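Local coordinates for phenol hydroxylase component phL (Pseudomonas stutzeri, PDB 3U52), which probably forms part of the oxygenase of a multicomponent phenol hydroxylase, which uses molecular oxygen to hydroxylate phenol to catechol, at residues 12-24 against 27-39. Residues are numbered along the deposited sequence; the frame is centred on the assembly and turned at random.
Sequences PIRHTYGHIARRF and KPATRYQEASYDI
Arg23 takes hold of Asp38 side-on: NE reaches OD2 at 3.0 Å, nearly straight at 171°, while NH2 goes to OD1, the guanidinium nearly coplanar with the carboxylate. With CG anti to the backbone N (chi1 -170°) the arginine crosses the Tyr37 ring, its CD 3.4 Å from Tyr37 CD2. One face of that ring receives the edge of Phe24 in a T-shaped pair, centroids 4.9 Å apart, and Gln33 NE2 sits over a face of Phe24, 3.3 Å from its CD2. Ile20 reaches both ways, CD1 against Tyr37 CB and CG2 tightly against Ala29 CB at 3.5 Å. Two short helices, 18-24 and 31-36, joined by a loop and crossing at 117°, thus pack in the N-terminal region, where another protein's chain hydrogen-bonds Tyr17 OH. Thr16 OG1 donates to the anti lone pair of Glu34 OE2 at 2.6 Å, and a water links that same oxygen to His15 O and Ala29 N. In a capping box, Thr30 OG1 accepts from Gln33 N while Thr30 N gives to Gln33 OE1, holding the amide over Phe24. Lys42 also pairs with Asp38, and Asp69 with Arg23. Were Arg23 an alanine, Asp38 and Asp69 would probably each lose a charged partner and Tyr37 the cover of CD.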
ATOM      1  N   PRO D  12     -13.339  19.336   5.295  1.00 50.55           N
ATOM      2  CA  PRO D  12     -14.027  18.926   4.084  1.00 47.93           C
ATOM      3  C   PRO D  12     -15.339  19.669   3.884  1.00 44.92           C
ATOM      4  O   PRO D  12     -16.046  19.980   4.833  1.00 44.58           O
ATOM      5  CB  PRO D  12     -14.302  17.439   4.325  1.00 47.97           C
ATOM      6  CG  PRO D  12     -14.377  17.312   5.792  1.00 49.61           C
ATOM      7  CD  PRO D  12     -13.337  18.259   6.301  1.00 50.50           C
ATOM      8  N   ILE D  13     -15.648  19.909   2.628  1.00 41.23           N
ATOM      9  CA  ILE D  13     -16.865  20.562   2.189  1.00 38.92           C
ATOM     10  C   ILE D  13     -18.135  19.694   2.398  1.00 36.78           C
ATOM     11  O   ILE D  13     -19.245  20.217   2.626  1.00 36.09           O
ATOM     12  CB  ILE D  13     -16.595  21.066   0.710  1.00 39.23           C
ATOM     13  CG1 ILE D  13     -16.243  22.544   0.722  1.00 39.95           C
ATOM     14  CG2 ILE D  13     -17.706  20.791  -0.260  1.00 40.22           C
ATOM     15  CD1 ILE D  13     -14.981  22.882   1.460  1.00 39.68           C
ATOM     16  N   ARG D  14     -17.975  18.373   2.328  1.00 33.51           N
ATOM     17  CA  ARG D  14     -19.080  17.444   2.603  1.00 30.98           C
ATOM     18  C   ARG D  14     -18.470  16.127   2.982  1.00 30.10           C
ATOM     19  O   ARG D  14     -17.275  15.981   2.861  1.00 28.79           O
ATOM     20  CB  ARG D  14     -20.025  17.294   1.406  1.00 31.49           C
ATOM     21  CG  ARG D  14     -19.552  16.492   0.215  1.00 29.69           C
ATOM     22  CD  ARG D  14     -20.362  16.914  -1.055  1.00 30.13           C
ATOM     23  NE  ARG D  14     -19.333  17.564  -1.800  1.00 37.53           N
ATOM     24  CZ  ARG D  14     -19.391  18.687  -2.472  1.00 33.10           C
ATOM     25  NH1 ARG D  14     -20.509  19.371  -2.646  1.00 33.76           N
ATOM     26  NH2 ARG D  14     -18.267  19.070  -3.027  1.00 36.78           N
ATOM     27  N   HIS D  15     -19.265  15.173   3.447  1.00 28.90           N
ATOM     28  CA  HIS D  15     -18.703  13.923   3.943  1.00 28.09           C
ATOM     29  C   HIS D  15     -18.756  12.701   3.033  1.00 27.08           C
ATOM     30  O   HIS D  15     -17.983  11.765   3.226  1.00 25.14           O
ATOM     31  CB  HIS D  15     -19.437  13.539   5.208  1.00 29.54           C
ATOM     32  CG  HIS D  15     -19.035  14.352   6.387  1.00 33.71           C
ATOM     33  ND1 HIS D  15     -19.933  15.089   7.125  1.00 39.65           N
ATOM     34  CD2 HIS D  15     -17.819  14.566   6.942  1.00 37.64           C
ATOM     35  CE1 HIS D  15     -19.293  15.716   8.094  1.00 40.76           C
ATOM     36  NE2 HIS D  15     -18.008  15.413   8.006  1.00 42.25           N
ATOM     37  N   THR D  16     -19.749  12.651   2.140  1.00 24.96           N
ATOM     38  CA  THR D  16     -19.894  11.502   1.245  1.00 23.20           C
ATOM     39  C   THR D  16     -20.711  11.962   0.021  1.00 23.44           C
ATOM     40  O   THR D  16     -20.953  13.187  -0.133  1.00 21.67           O
ATOM     41  CB  THR D  16     -20.529  10.273   1.953  1.00 23.44           C
ATOM     42  OG1 THR D  16     -20.528   9.153   1.050  1.00 22.84           O
ATOM     43  CG2 THR D  16     -21.969  10.593   2.376  1.00 20.30           C
ATOM     44  N   TYR D  17     -21.058  11.015  -0.861  1.00 22.66           N
ATOM     45  CA  TYR D  17     -21.867  11.311  -2.057  1.00 21.62           C
ATOM     46  C   TYR D  17     -23.332  11.580  -1.711  1.00 22.55           C
ATOM     47  O   TYR D  17     -23.851  11.092  -0.712  1.00 21.90           O
ATOM     48  CB  TYR D  17     -21.765  10.162  -3.066  1.00 20.65           C
ATOM     49  CG  TYR D  17     -20.384   9.888  -3.572  1.00 21.75           C
ATOM     50  CD1 TYR D  17     -19.687   8.743  -3.152  1.00 22.22           C
ATOM     51  CD2 TYR D  17     -19.758  10.753  -4.452  1.00 20.62           C
ATOM     52  CE1 TYR D  17     -18.406   8.467  -3.606  1.00 24.44           C
ATOM     53  CE2 TYR D  17     -18.446  10.479  -4.940  1.00 22.48           C
ATOM     54  CZ  TYR D  17     -17.796   9.324  -4.495  1.00 22.53           C
ATOM     55  OH  TYR D  17     -16.550   9.031  -4.954  1.00 21.63           O
ATOM     56  N   GLY D  18     -24.027  12.360  -2.545  1.00 23.44           N
ATOM     57  CA  GLY D  18     -25.431  12.690  -2.259  1.00 23.89           C
ATOM     58  C   GLY D  18     -26.344  11.480  -2.088  1.00 23.93           C
ATOM     59  O   GLY D  18     -27.187  11.437  -1.182  1.00 23.20           O
ATOM     60  N   HIS D  19     -26.204  10.501  -2.981  1.00 23.39           N
ATOM     61  CA  HIS D  19     -27.021   9.302  -2.907  1.00 23.84           C
ATOM     62  C   HIS D  19     -26.778   8.493  -1.621  1.00 23.77           C
ATOM     63  O   HIS D  19     -27.729   7.935  -1.040  1.00 25.10           O
ATOM     64  CB  HIS D  19     -26.892   8.445  -4.184  1.00 23.80           C
ATOM     65  CG  HIS D  19     -25.497   8.051  -4.511  1.00 21.33           C
ATOM     66  ND1 HIS D  19     -24.644   8.840  -5.255  1.00 19.65           N
ATOM     67  CD2 HIS D  19     -24.806   6.931  -4.203  1.00 22.20           C
ATOM     68  CE1 HIS D  19     -23.485   8.217  -5.390  1.00 20.57           C
ATOM     69  NE2 HIS D  19     -23.559   7.057  -4.754  1.00 20.07           N
ATOM     70  N   ILE D  20     -25.532   8.493  -1.154  1.00 23.65           N
ATOM     71  CA  ILE D  20     -25.180   7.893   0.154  1.00 24.12           C
ATOM     72  C   ILE D  20     -25.795   8.726   1.311  1.00 24.21           C
ATOM     73  O   ILE D  20     -26.360   8.179   2.223  1.00 24.03           O
ATOM     74  CB  ILE D  20     -23.623   7.635   0.316  1.00 23.67           C
ATOM     75  CG1 ILE D  20     -23.060   6.777  -0.826  1.00 23.40           C
ATOM     76  CG2 ILE D  20     -23.250   7.008   1.709  1.00 23.82           C
ATOM     77  CD1 ILE D  20     -23.748   5.384  -0.969  1.00 24.28           C
ATOM     78  N   ALA D  21     -25.718  10.040   1.235  1.00 24.22           N
ATOM     79  CA  ALA D  21     -26.173  10.885   2.326  1.00 24.79           C
ATOM     80  C   ALA D  21     -27.685  10.855   2.448  1.00 26.33           C
ATOM     81  O   ALA D  21     -28.217  10.916   3.566  1.00 26.64           O
ATOM     82  CB  ALA D  21     -25.704  12.300   2.098  1.00 24.09           C
ATOM     83  N   ARG D  22     -28.379  10.766   1.304  1.00 25.74           N
ATOM     84  CA  ARG D  22     -29.835  10.530   1.300  1.00 27.31           C
ATOM     85  C   ARG D  22     -30.252   9.277   2.040  1.00 27.59           C
ATOM     86  O   ARG D  22     -31.233   9.284   2.773  1.00 29.25           O
ATOM     87  CB  ARG D  22     -30.378  10.461  -0.124  1.00 25.74           C
ATOM     88  CG  ARG D  22     -30.939  11.709  -0.594  1.00 27.25           C
ATOM     89  CD  ARG D  22     -31.196  11.598  -2.081  1.00 31.95           C
ATOM     90  NE  ARG D  22     -30.296  12.511  -2.718  1.00 32.99           N
ATOM     91  CZ  ARG D  22     -29.529  12.294  -3.770  1.00 28.78           C
ATOM     92  NH1 ARG D  22     -29.489  11.159  -4.471  1.00 29.59           N
ATOM     93  NH2 ARG D  22     -28.801  13.307  -4.122  1.00 28.40           N
ATOM     94  N   ARG D  23     -29.519   8.201   1.835  1.00 28.85           N
ATOM     95  CA  ARG D  23     -29.845   6.903   2.411  1.00 29.27           C
ATOM     96  C   ARG D  23     -29.356   6.759   3.867  1.00 30.45           C
ATOM     97  O   ARG D  23     -30.061   6.182   4.703  1.00 31.42           O
ATOM     98  CB  ARG D  23     -29.215   5.814   1.538  1.00 29.48           C
ATOM     99  CG  ARG D  23     -29.657   4.421   1.870  1.00 29.01           C
ATOM    100  CD  ARG D  23     -29.214   3.432   0.797  1.00 30.76           C
ATOM    101  NE  ARG D  23     -29.922   3.513  -0.491  1.00 33.59           N
ATOM    102  CZ  ARG D  23     -31.108   2.966  -0.755  1.00 34.16           C
ATOM    103  NH1 ARG D  23     -31.794   2.321   0.175  1.00 35.43           N
ATOM    104  NH2 ARG D  23     -31.610   3.062  -1.977  1.00 35.70           N
ATOM    105  N   PHE D  24     -28.166   7.268   4.188  1.00 30.03           N
ATOM    106  CA  PHE D  24     -27.624   7.042   5.527  1.00 30.90           C
ATOM    107  C   PHE D  24     -27.290   8.252   6.380  1.00 31.35           C
ATOM    108  O   PHE D  24     -26.806   8.063   7.490  1.00 31.87           O
ATOM    109  CB  PHE D  24     -26.365   6.187   5.455  1.00 30.09           C
ATOM    110  CG  PHE D  24     -26.545   4.905   4.697  1.00 31.03           C
ATOM    111  CD1 PHE D  24     -26.176   4.825   3.350  1.00 28.50           C
ATOM    112  CD2 PHE D  24     -27.024   3.758   5.342  1.00 32.82           C
ATOM    113  CE1 PHE D  24     -26.311   3.639   2.659  1.00 29.05           C
ATOM    114  CE2 PHE D  24     -27.157   2.553   4.649  1.00 30.76           C
ATOM    115  CZ  PHE D  24     -26.814   2.500   3.313  1.00 31.28           C
ATOM    116  N   LYS D  27     -22.728  11.979   6.802  1.00 36.47           N
ATOM    117  CA  LYS D  27     -21.660  11.591   7.695  1.00 35.54           C
ATOM    118  C   LYS D  27     -20.806  10.639   6.855  1.00 34.44           C
ATOM    119  O   LYS D  27     -21.319  10.084   5.854  1.00 34.22           O
ATOM    120  CB  LYS D  27     -22.227  10.899   8.940  1.00 35.44           C
ATOM    121  CG  LYS D  27     -22.771   9.515   8.679  1.00 36.89           C
ATOM    122  CD  LYS D  27     -23.524   8.980   9.905  1.00 39.08           C
ATOM    123  CE  LYS D  27     -23.369   7.482  10.026  1.00 40.91           C
ATOM    124  NZ  LYS D  27     -24.444   6.769   9.319  1.00 43.61           N
ATOM    125  N   PRO D  28     -19.509  10.457   7.223  1.00 33.03           N
ATOM    126  CA  PRO D  28     -18.583   9.558   6.499  1.00 31.46           C
ATOM    127  C   PRO D  28     -19.137   8.155   6.370  1.00 30.88           C
ATOM    128  O   PRO D  28     -19.756   7.633   7.309  1.00 30.32           O
ATOM    129  CB  PRO D  28     -17.351   9.547   7.390  1.00 32.43           C
ATOM    130  CG  PRO D  28     -17.429  10.892   8.117  1.00 30.50           C
ATOM    131  CD  PRO D  28     -18.839  11.127   8.363  1.00 33.21           C
ATOM    132  N   ALA D  29     -18.960   7.565   5.197  1.00 29.05           N
ATOM    133  CA  ALA D  29     -19.634   6.311   4.859  1.00 28.94           C
ATOM    134  C   ALA D  29     -18.621   5.166   4.844  1.00 27.72           C
ATOM    135  O   ALA D  29     -17.426   5.405   4.673  1.00 28.59           O
ATOM    136  CB  ALA D  29     -20.276   6.433   3.462  1.00 28.62           C
ATOM    137  N   THR D  30     -19.088   3.920   4.938  1.00 26.07           N
ATOM    138  CA  THR D  30     -18.142   2.802   4.840  1.00 24.59           C
ATOM    139  C   THR D  30     -17.739   2.574   3.381  1.00 24.19           C
ATOM    140  O   THR D  30     -18.411   3.052   2.459  1.00 22.93           O
ATOM    141  CB  THR D  30     -18.723   1.533   5.415  1.00 24.59           C
ATOM    142  OG1 THR D  30     -19.835   1.143   4.619  1.00 21.33           O
ATOM    143  CG2 THR D  30     -19.221   1.767   6.854  1.00 24.48           C
ATOM    144  N   ARG D  31     -16.643   1.849   3.178  1.00 23.06           N
ATOM    145  CA  ARG D  31     -16.261   1.402   1.835  1.00 23.26           C
ATOM    146  C   ARG D  31     -17.404   0.584   1.208  1.00 22.54           C
ATOM    147  O   ARG D  31     -17.739   0.781   0.030  1.00 22.22           O
ATOM    148  CB  ARG D  31     -14.944   0.612   1.858  1.00 22.94           C
ATOM    149  CG  ARG D  31     -13.666   1.459   2.192  1.00 28.20           C
ATOM    150  CD  ARG D  31     -12.740   1.829   1.012  1.00 36.53           C
ATOM    151  NE  ARG D  31     -11.641   2.754   1.402  1.00 42.49           N
ATOM    152  CZ  ARG D  31     -11.427   3.987   0.886  1.00 43.62           C
ATOM    153  NH1 ARG D  31     -12.211   4.495  -0.049  1.00 41.37           N
ATOM    154  NH2 ARG D  31     -10.415   4.742   1.315  1.00 43.89           N
ATOM    155  N   TYR D  32     -18.005  -0.318   1.988  1.00 21.26           N
ATOM    156  CA  TYR D  32     -19.146  -1.111   1.507  1.00 20.33           C
ATOM    157  C   TYR D  32     -20.278  -0.224   1.052  1.00 19.50           C
ATOM    158  O   TYR D  32     -20.816  -0.462  -0.018  1.00 19.57           O
ATOM    159  CB  TYR D  32     -19.636  -2.116   2.568  1.00 21.04           C
ATOM    160  CG  TYR D  32     -20.819  -2.928   2.084  1.00 19.73           C
ATOM    161  CD1 TYR D  32     -20.664  -3.938   1.126  1.00 19.95           C
ATOM    162  CD2 TYR D  32     -22.100  -2.651   2.527  1.00 23.82           C
ATOM    163  CE1 TYR D  32     -21.785  -4.674   0.672  1.00 21.08           C
ATOM    164  CE2 TYR D  32     -23.200  -3.378   2.074  1.00 22.06           C
ATOM    165  CZ  TYR D  32     -23.031  -4.381   1.153  1.00 23.15           C
ATOM    166  OH  TYR D  32     -24.149  -5.068   0.716  1.00 23.26           O
ATOM    167  N   GLN D  33     -20.635   0.799   1.845  1.00 19.02           N
ATOM    168  CA  GLN D  33     -21.736   1.699   1.476  1.00 20.75           C
ATOM    169  C   GLN D  33     -21.459   2.444   0.173  1.00 22.00           C
ATOM    170  O   GLN D  33     -22.309   2.373  -0.718  1.00 23.07           O
ATOM    171  CB  GLN D  33     -22.122   2.691   2.562  1.00 20.33           C
ATOM    172  CG  GLN D  33     -22.760   1.994   3.799  1.00 22.15           C
ATOM    173  CD  GLN D  33     -22.887   2.907   5.005  1.00 25.25           C
ATOM    174  OE1 GLN D  33     -22.030   3.729   5.255  1.00 21.25           O
ATOM    175  NE2 GLN D  33     -23.938   2.719   5.789  1.00 26.55           N
ATOM    176  N   GLU D  34     -20.312   3.114   0.047  1.00 20.61           N
ATOM    177  CA  GLU D  34     -19.985   3.855  -1.179  1.00 23.74           C
ATOM    178  C   GLU D  34     -19.921   2.970  -2.440  1.00 23.68           C
ATOM    179  O   GLU D  34     -20.119   3.455  -3.568  1.00 24.83           O
ATOM    180  CB  GLU D  34     -18.693   4.702  -1.015  1.00 22.04           C
ATOM    181  CG  GLU D  34     -18.920   5.758   0.052  1.00 24.01           C
ATOM    182  CD  GLU D  34     -17.863   6.866   0.155  1.00 29.56           C
ATOM    183  OE1 GLU D  34     -16.690   6.649  -0.180  1.00 28.63           O
ATOM    184  OE2 GLU D  34     -18.226   7.976   0.644  1.00 33.34           O
ATOM    185  N   ALA D  35     -19.645   1.697  -2.234  1.00 22.73           N
ATOM    186  CA  ALA D  35     -19.421   0.801  -3.342  1.00 24.02           C
ATOM    187  C   ALA D  35     -20.677   0.122  -3.809  1.00 22.81           C
ATOM    188  O   ALA D  35     -20.675  -0.415  -4.907  1.00 23.11           O
ATOM    189  CB  ALA D  35     -18.374  -0.272  -2.975  1.00 24.69           C
ATOM    190  N   SER D  36     -21.721   0.133  -2.979  1.00 22.11           N
ATOM    191  CA  SER D  36     -22.790  -0.819  -3.125  1.00 23.22           C
ATOM    192  C   SER D  36     -24.222  -0.275  -3.289  1.00 23.86           C
ATOM    193  O   SER D  36     -25.138  -1.062  -3.559  1.00 24.76           O
ATOM    194  CB  SER D  36     -22.736  -1.822  -1.976  1.00 22.73           C
ATOM    195  OG  SER D  36     -21.469  -2.457  -1.943  1.00 23.11           O
ATOM    196  N   TYR D  37     -24.419   1.034  -3.083  1.00 23.30           N
ATOM    197  CA  TYR D  37     -25.758   1.601  -3.000  1.00 23.55           C
ATOM    198  C   TYR D  37     -25.964   2.647  -4.063  1.00 23.42           C
ATOM    199  O   TYR D  37     -25.196   3.591  -4.128  1.00 21.77           O
ATOM    200  CB  TYR D  37     -26.002   2.247  -1.615  1.00 24.20           C
ATOM    201  CG  TYR D  37     -26.170   1.226  -0.506  1.00 23.50           C
ATOM    202  CD1 TYR D  37     -25.051   0.769   0.213  1.00 21.40           C
ATOM    203  CD2 TYR D  37     -27.428   0.696  -0.202  1.00 22.91           C
ATOM    204  CE1 TYR D  37     -25.186  -0.173   1.204  1.00 21.53           C
ATOM    205  CE2 TYR D  37     -27.579  -0.252   0.804  1.00 24.81           C
ATOM    206  CZ  TYR D  37     -26.461  -0.669   1.492  1.00 25.53           C
ATOM    207  OH  TYR D  37     -26.585  -1.589   2.471  1.00 25.76           O
ATOM    208  N   ASP D  38     -27.013   2.477  -4.893  1.00 24.03           N
ATOM    209  CA  ASP D  38     -27.484   3.532  -5.850  1.00 24.21           C
ATOM    210  C   ASP D  38     -26.459   3.935  -6.901  1.00 24.89           C
ATOM    211  O   ASP D  38     -26.463   5.030  -7.378  1.00 24.52           O
ATOM    212  CB  ASP D  38     -27.923   4.782  -5.094  1.00 24.80           C
ATOM    213  CG  ASP D  38     -28.947   4.469  -4.046  1.00 28.95           C
ATOM    214  OD1 ASP D  38     -29.911   3.757  -4.395  1.00 33.88           O
ATOM    215  OD2 ASP D  38     -28.778   4.878  -2.875  1.00 34.82           O
ATOM    216  N   ILE D  39     -25.588   3.018  -7.266  1.00 24.46           N
ATOM    217  CA  ILE D  39     -24.525   3.320  -8.169  1.00 27.17           C
ATOM    218  C   ILE D  39     -24.943   2.917  -9.615  1.00 26.65           C
ATOM    219  O   ILE D  39     -24.385   3.400 -10.601  1.00 27.06           O
ATOM    220  CB  ILE D  39     -23.328   2.576  -7.591  1.00 28.61           C
ATOM    221  CG1 ILE D  39     -22.177   3.518  -7.348  1.00 32.30           C
ATOM    222  CG2 ILE D  39     -23.054   1.264  -8.207  1.00 31.63           C
ATOM    223  CD1 ILE D  39     -22.231   3.984  -5.957  1.00 35.06           C
TER
HETATM  224  O   HOH W   1     -17.473   8.935   3.077  1.00 30.78           O
HETATM  225  O   HOH W   2     -30.082   7.133  -2.322  1.00 33.48           O